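Local atomic coordinates of probable AP endonuclease (African swine fever virus, PDB entry 6KI3), a protein that cleaves DNA on the 5' side of apurinic or apyrimidinic sites during repair, with zinc ions bound at its active site. Residues I215-A227 / Y265-R277. Sequence-based numbering, arbitrary orientation.
Sequences IPPSHIMFHLNDA and YITRHQCPAILER. With ZN (zinc ion), chain J; nucleotides of chain C.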
loop_
_atom_site.group_PDB
_atom_site.type_symbol
_atom_site.label_atom_id
_atom_site.label_comp_id
_atom_site.label_asym_id
_atom_site.label_seq_id
_atom_site.Cartn_x
_atom_site.Cartn_y
_atom_site.Cartn_z
ATOM N N ILE A 215 -1.564 0.007 -17.392
ATOM C CA ILE A 215 -1.853 -0.213 -15.979
ATOM C C ILE A 215 -3.216 0.407 -15.687
ATOM O O ILE A 215 -3.313 1.611 -15.396
ATOM C CB ILE A 215 -0.734 0.347 -15.081
ATOM C CG1 ILE A 215 -1.148 0.325 -13.605
ATOM C CG2 ILE A 215 -0.287 1.737 -15.543
ATOM C CD1 ILE A 215 -1.428 -1.062 -13.068
ATOM N N PRO A 216 -4.300 -0.363 -15.781
ATOM C CA PRO A 216 -5.625 0.213 -15.587
ATOM C C PRO A 216 -5.861 0.552 -14.127
ATOM O O PRO A 216 -5.279 -0.079 -13.227
ATOM C CB PRO A 216 -6.573 -0.897 -16.067
ATOM C CG PRO A 216 -5.791 -2.153 -15.889
ATOM C CD PRO A 216 -4.362 -1.786 -16.165
ATOM N N PRO A 217 -6.711 1.540 -13.838
ATOM C CA PRO A 217 -6.966 1.909 -12.436
ATOM C C PRO A 217 -7.624 0.809 -11.622
ATOM O O PRO A 217 -7.621 0.889 -10.387
ATOM C CB PRO A 217 -7.876 3.140 -12.555
ATOM C CG PRO A 217 -8.492 3.025 -13.913
ATOM C CD PRO A 217 -7.451 2.396 -14.782
ATOM N N SER A 218 -8.189 -0.213 -12.267
ATOM C CA SER A 218 -8.705 -1.355 -11.522
ATOM C C SER A 218 -7.597 -2.107 -10.800
ATOM O O SER A 218 -7.869 -2.789 -9.806
ATOM C CB SER A 218 -9.454 -2.300 -12.462
ATOM O OG SER A 218 -8.585 -2.817 -13.455
ATOM N N HIS A 219 -6.358 -1.994 -11.275
ATOM C CA HIS A 219 -5.198 -2.642 -10.674
ATOM C C HIS A 219 -4.253 -1.625 -10.040
ATOM O O HIS A 219 -3.031 -1.783 -10.076
ATOM C CB HIS A 219 -4.452 -3.480 -11.709
ATOM C CG HIS A 219 -5.159 -4.743 -12.089
ATOM N ND1 HIS A 219 -6.417 -4.754 -12.653
ATOM C CD2 HIS A 219 -4.782 -6.041 -11.990
ATOM C CE1 HIS A 219 -6.785 -6.002 -12.882
ATOM N NE2 HIS A 219 -5.811 -6.802 -12.488
ATOM N N ILE A 220 -4.807 -0.565 -9.454
ATOM C CA ILE A 220 -4.021 0.490 -8.826
ATOM C C ILE A 220 -4.525 0.695 -7.405
ATOM O O ILE A 220 -5.730 0.861 -7.187
ATOM C CB ILE A 220 -4.091 1.809 -9.620
ATOM C CG1 ILE A 220 -3.413 1.654 -10.984
ATOM C CG2 ILE A 220 -3.449 2.940 -8.833
ATOM C CD1 ILE A 220 -3.378 2.932 -11.803
ATOM N N MET A 221 -3.604 0.674 -6.442
ATOM C CA MET A 221 -3.895 0.986 -5.051
ATOM C C MET A 221 -2.934 2.071 -4.579
ATOM O O MET A 221 -1.930 2.367 -5.232
ATOM C CB MET A 221 -3.786 -0.255 -4.154
ATOM C CG MET A 221 -2.370 -0.769 -3.975
ATOM S SD MET A 221 -2.271 -2.076 -2.742
ATOM C CE MET A 221 -2.585 -1.150 -1.241
ATOM N N PHE A 222 -3.242 2.663 -3.427
ATOM C CA PHE A 222 -2.509 3.827 -2.949
ATOM C C PHE A 222 -2.116 3.683 -1.487
ATOM O O PHE A 222 -2.879 3.156 -0.671
ATOM C CB PHE A 222 -3.331 5.106 -3.122
ATOM C CG PHE A 222 -3.379 5.600 -4.533
ATOM C CD1 PHE A 222 -4.360 5.158 -5.401
ATOM C CD2 PHE A 222 -2.435 6.504 -4.993
ATOM C CE1 PHE A 222 -4.403 5.611 -6.700
ATOM C CE2 PHE A 222 -2.473 6.962 -6.295
ATOM C CZ PHE A 222 -3.459 6.514 -7.150
ATOM N N HIS A 223 -0.916 4.164 -1.173
ATOM C CA HIS A 223 -0.467 4.397 0.195
ATOM C C HIS A 223 -0.450 5.907 0.408
ATOM O O HIS A 223 0.420 6.602 -0.126
ATOM C CB HIS A 223 0.913 3.792 0.439
ATOM C CG HIS A 223 0.922 2.297 0.493
ATOM N ND1 HIS A 223 2.084 1.558 0.421
ATOM C CD2 HIS A 223 -0.085 1.401 0.622
ATOM C CE1 HIS A 223 1.791 0.272 0.499
ATOM N NE2 HIS A 223 0.482 0.150 0.620
ATOM N N LEU A 224 -1.418 6.413 1.172
ATOM C CA LEU A 224 -1.551 7.852 1.410
ATOM C C LEU A 224 -0.666 8.227 2.592
ATOM O O LEU A 224 -1.085 8.183 3.749
ATOM C CB LEU A 224 -3.007 8.228 1.657
ATOM C CG LEU A 224 -3.983 7.962 0.510
ATOM C CD1 LEU A 224 -5.337 8.597 0.799
ATOM C CD2 LEU A 224 -3.417 8.468 -0.808
ATOM N N ASN A 225 0.572 8.612 2.293
ATOM C CA ASN A 225 1.554 8.945 3.317
ATOM C C ASN A 225 2.175 10.299 3.016
ATOM O O ASN A 225 2.658 10.531 1.902
ATOM C CB ASN A 225 2.657 7.884 3.402
ATOM C CG ASN A 225 2.118 6.498 3.687
ATOM O OD1 ASN A 225 1.141 6.336 4.418
ATOM N ND2 ASN A 225 2.757 5.487 3.110
ATOM N N ASP A 226 2.158 11.187 4.004
ATOM C CA ASP A 226 3.010 12.361 3.959
ATOM C C ASP A 226 4.438 11.952 4.309
ATOM O O ASP A 226 4.683 10.872 4.854
ATOM C CB ASP A 226 2.499 13.435 4.920
ATOM C CG ASP A 226 2.876 14.839 4.484
ATOM O OD1 ASP A 226 4.005 15.027 3.988
ATOM O OD2 ASP A 226 2.041 15.756 4.640
ATOM N N ALA A 227 5.390 12.818 3.980
ATOM C CA ALA A 227 6.802 12.509 4.153
ATOM C C ALA A 227 7.454 13.540 5.060
ATOM O O ALA A 227 7.292 14.747 4.854
ATOM C CB ALA A 227 7.526 12.457 2.805
ATOM N N TYR A 265 -9.030 11.212 -7.445
ATOM C CA TYR A 265 -8.767 10.082 -8.330
ATOM C C TYR A 265 -9.141 8.765 -7.662
ATOM O O TYR A 265 -9.712 7.876 -8.307
ATOM C CB TYR A 265 -7.297 10.076 -8.753
ATOM C CG TYR A 265 -6.860 8.820 -9.478
ATOM C CD1 TYR A 265 -6.380 7.719 -8.780
ATOM C CD2 TYR A 265 -6.918 8.739 -10.863
ATOM C CE1 TYR A 265 -5.984 6.574 -9.437
ATOM C CE2 TYR A 265 -6.517 7.595 -11.528
ATOM C CZ TYR A 265 -6.051 6.517 -10.809
ATOM O OH TYR A 265 -5.651 5.374 -11.460
ATOM N N ILE A 266 -8.817 8.618 -6.376
ATOM C CA ILE A 266 -9.183 7.410 -5.643
ATOM C C ILE A 266 -10.699 7.262 -5.590
ATOM O O ILE A 266 -11.236 6.152 -5.685
ATOM C CB ILE A 266 -8.560 7.439 -4.235
ATOM C CG1 ILE A 266 -7.042 7.277 -4.322
ATOM C CG2 ILE A 266 -9.162 6.360 -3.348
ATOM C CD1 ILE A 266 -6.327 7.552 -3.021
ATOM N N THR A 267 -11.412 8.382 -5.456
ATOM C CA THR A 267 -12.871 8.337 -5.431
ATOM C C THR A 267 -13.438 7.919 -6.782
ATOM O O THR A 267 -14.229 6.972 -6.868
ATOM C CB THR A 267 -13.425 9.700 -5.013
ATOM O OG1 THR A 267 -13.160 9.922 -3.621
ATOM C CG2 THR A 267 -14.924 9.768 -5.254
ATOM N N ARG A 268 -13.037 8.610 -7.851
ATOM C CA ARG A 268 -13.590 8.356 -9.175
ATOM C C ARG A 268 -13.225 6.985 -9.726
ATOM O O ARG A 268 -13.835 6.555 -10.711
ATOM C CB ARG A 268 -13.127 9.437 -10.156
ATOM N N HIS A 269 -12.255 6.295 -9.130
ATOM C CA HIS A 269 -11.870 4.965 -9.578
ATOM C C HIS A 269 -12.037 3.900 -8.505
ATOM O O HIS A 269 -11.667 2.743 -8.742
ATOM C CB HIS A 269 -10.420 4.970 -10.080
ATOM C CG HIS A 269 -10.236 5.701 -11.373
ATOM N ND1 HIS A 269 -10.559 5.147 -12.592
ATOM C CD2 HIS A 269 -9.770 6.944 -11.637
ATOM C CE1 HIS A 269 -10.295 6.015 -13.552
ATOM N NE2 HIS A 269 -9.814 7.114 -12.999
ATOM N N GLN A 270 -12.577 4.255 -7.337
ATOM C CA GLN A 270 -12.867 3.301 -6.265
ATOM C C GLN A 270 -11.621 2.514 -5.863
ATOM O O GLN A 270 -11.689 1.327 -5.537
ATOM C CB GLN A 270 -14.005 2.357 -6.661
ATOM C CG GLN A 270 -15.219 3.072 -7.234
ATOM C CD GLN A 270 -16.527 2.405 -6.854
ATOM O OE1 GLN A 270 -17.383 3.015 -6.213
ATOM N NE2 GLN A 270 -16.689 1.148 -7.249
ATOM N N CYS A 271 -10.473 3.184 -5.884
ATOM C CA CYS A 271 -9.213 2.538 -5.564
ATOM C C CYS A 271 -9.072 2.329 -4.058
ATOM O O CYS A 271 -9.636 3.083 -3.262
ATOM C CB CYS A 271 -8.043 3.372 -6.070
ATOM S SG CYS A 271 -7.882 3.406 -7.863
ATOM N N PRO A 272 -8.328 1.303 -3.649
ATOM C CA PRO A 272 -7.988 1.167 -2.229
ATOM C C PRO A 272 -6.929 2.182 -1.830
ATOM O O PRO A 272 -5.989 2.455 -2.581
ATOM C CB PRO A 272 -7.454 -0.267 -2.122
ATOM C CG PRO A 272 -7.847 -0.941 -3.412
ATOM C CD PRO A 272 -7.887 0.141 -4.434
ATOM N N ALA A 273 -7.090 2.744 -0.634
ATOM C CA ALA A 273 -6.160 3.729 -0.096
ATOM C C ALA A 273 -5.819 3.343 1.335
ATOM O O ALA A 273 -6.717 3.219 2.175
ATOM C CB ALA A 273 -6.752 5.140 -0.151
ATOM N N ILE A 274 -4.531 3.157 1.608
ATOM C CA ILE A 274 -4.051 2.695 2.905
ATOM C C ILE A 274 -3.137 3.759 3.495
ATOM O O ILE A 274 -2.179 4.192 2.846
ATOM C CB ILE A 274 -3.307 1.352 2.787
ATOM C CG1 ILE A 274 -4.187 0.304 2.101
ATOM C CG2 ILE A 274 -2.863 0.870 4.158
ATOM C CD1 ILE A 274 -5.375 -0.134 2.925
ATOM N N LEU A 275 -3.434 4.176 4.724
ATOM C CA LEU A 275 -2.550 5.051 5.483
ATOM C C LEU A 275 -1.606 4.194 6.317
ATOM O O LEU A 275 -2.047 3.279 7.019
ATOM C CB LEU A 275 -3.345 5.995 6.390
ATOM C CG LEU A 275 -4.131 7.156 5.772
ATOM C CD1 LEU A 275 -5.388 6.684 5.050
ATOM C CD2 LEU A 275 -4.481 8.182 6.841
ATOM N N GLU A 276 -0.313 4.486 6.239
ATOM C CA GLU A 276 0.710 3.698 6.923
ATOM C C GLU A 276 1.350 4.564 8.006
ATOM O O GLU A 276 2.354 5.239 7.771
ATOM C CB GLU A 276 1.744 3.181 5.927
ATOM C CG GLU A 276 1.133 2.489 4.720
ATOM C CD GLU A 276 2.180 1.980 3.750
ATOM O OE1 GLU A 276 2.497 0.772 3.789
ATOM O OE2 GLU A 276 2.692 2.794 2.952
ATOM N N ARG A 277 0.816 4.482 9.198
ATOM C CA ARG A 277 1.336 5.232 10.298
ATOM C C ARG A 277 1.900 4.370 11.365
ATOM O O ARG A 277 1.293 3.455 11.770
ATOM C CB ARG A 277 0.268 6.059 10.959
ATOM C CG ARG A 277 -0.287 7.181 10.164
ATOM C CD ARG A 277 0.685 8.224 9.718
ATOM N NE ARG A 277 0.019 8.802 8.601
ATOM C CZ ARG A 277 0.145 8.380 7.370
ATOM N NH1 ARG A 277 0.996 7.459 7.059
ATOM N NH2 ARG A 277 -0.551 8.930 6.445
HETATM ZN ZN ZN J . 4.150 1.824 1.483
ATOM O "O5'" 3DR C 1 5.971 1.179 4.728
ATOM P P 3DR C 1 6.794 1.337 3.354
ATOM O OP1 3DR C 1 6.880 -0.073 2.822
ATOM O OP2 3DR C 1 5.930 2.265 2.539
ATOM O OP3 3DR C 1 8.123 1.913 3.777
ATOM C "C2'" 3DR C 1 3.869 -1.198 7.792
ATOM C "C5'" 3DR C 1 6.213 0.089 5.615
ATOM C "C4'" 3DR C 1 5.484 0.370 6.922
ATOM O "O4'" 3DR C 1 4.170 0.849 6.630
ATOM C "C1'" 3DR C 1 3.181 0.070 7.305
ATOM C "C3'" 3DR C 1 5.348 -0.874 7.782
ATOM O "O3'" 3DR C 1 5.757 -0.566 9.115
#
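H223 and E276 meet at a zinc ion near the C-terminal ends of two neighbouring parallel strands, 220-223 and 272-275, of a TIM barrel. Backbone hydrogen bonds from F222 N to P272 O, I274 N to F222 O (2.8 Å) and L224 N to I274 O join the strands. H223 and I274 point to one side of the sheet, F222 and A273 to the other, where helix 258-269 packs.

E276, whose carboxylate supplies a negatively charged zinc ligand, can be followed outward. Its CB lies 3.4 Å from O4' of the abasic-site analogue 3DR1 of chain C, and CG passes the amide of N225. With CD anti to CA (chi2 -180°), the extended chain carries the carboxylate over one face of the H223 imidazole, offset toward its rim, with the two planes 43° apart. OE2 binds zinc at 2.3 Å and accepts N225 ND2 at 2.7 Å, on its anti side; OE1 is held by Q48, which also bonds H223 NE2. H223 ND1 binds the same zinc, whose other ligands are E147, D184 and OP2 of 3DR1 of chain C.

N225 suits its place because an amide both gives and accepts. While ND2 steadies the carboxylate, OD1 takes E276 N in its carbonyl plane and R277 NH1 from above that plane, the latter nearly straight at 172°. With two N-H groups to offer, the guanidinium also reaches L224 O through NH2 (2.8 Å), and E292 pairs with its charge.

On the buried helix side, apolar bulk fits: F222 and Y265 meet rim to rim, and I266 CG1 lies against F222 CD1 (3.6 Å), while its CD1 meets L224 CD2 tip to tip.

Backbone hydrogen bonds thus set the strand register, and the amides of N225 and Q48 probably fix the carboxylate's rotation, so that E276 presents OE2 to the zinc that holds the DNA phosphate.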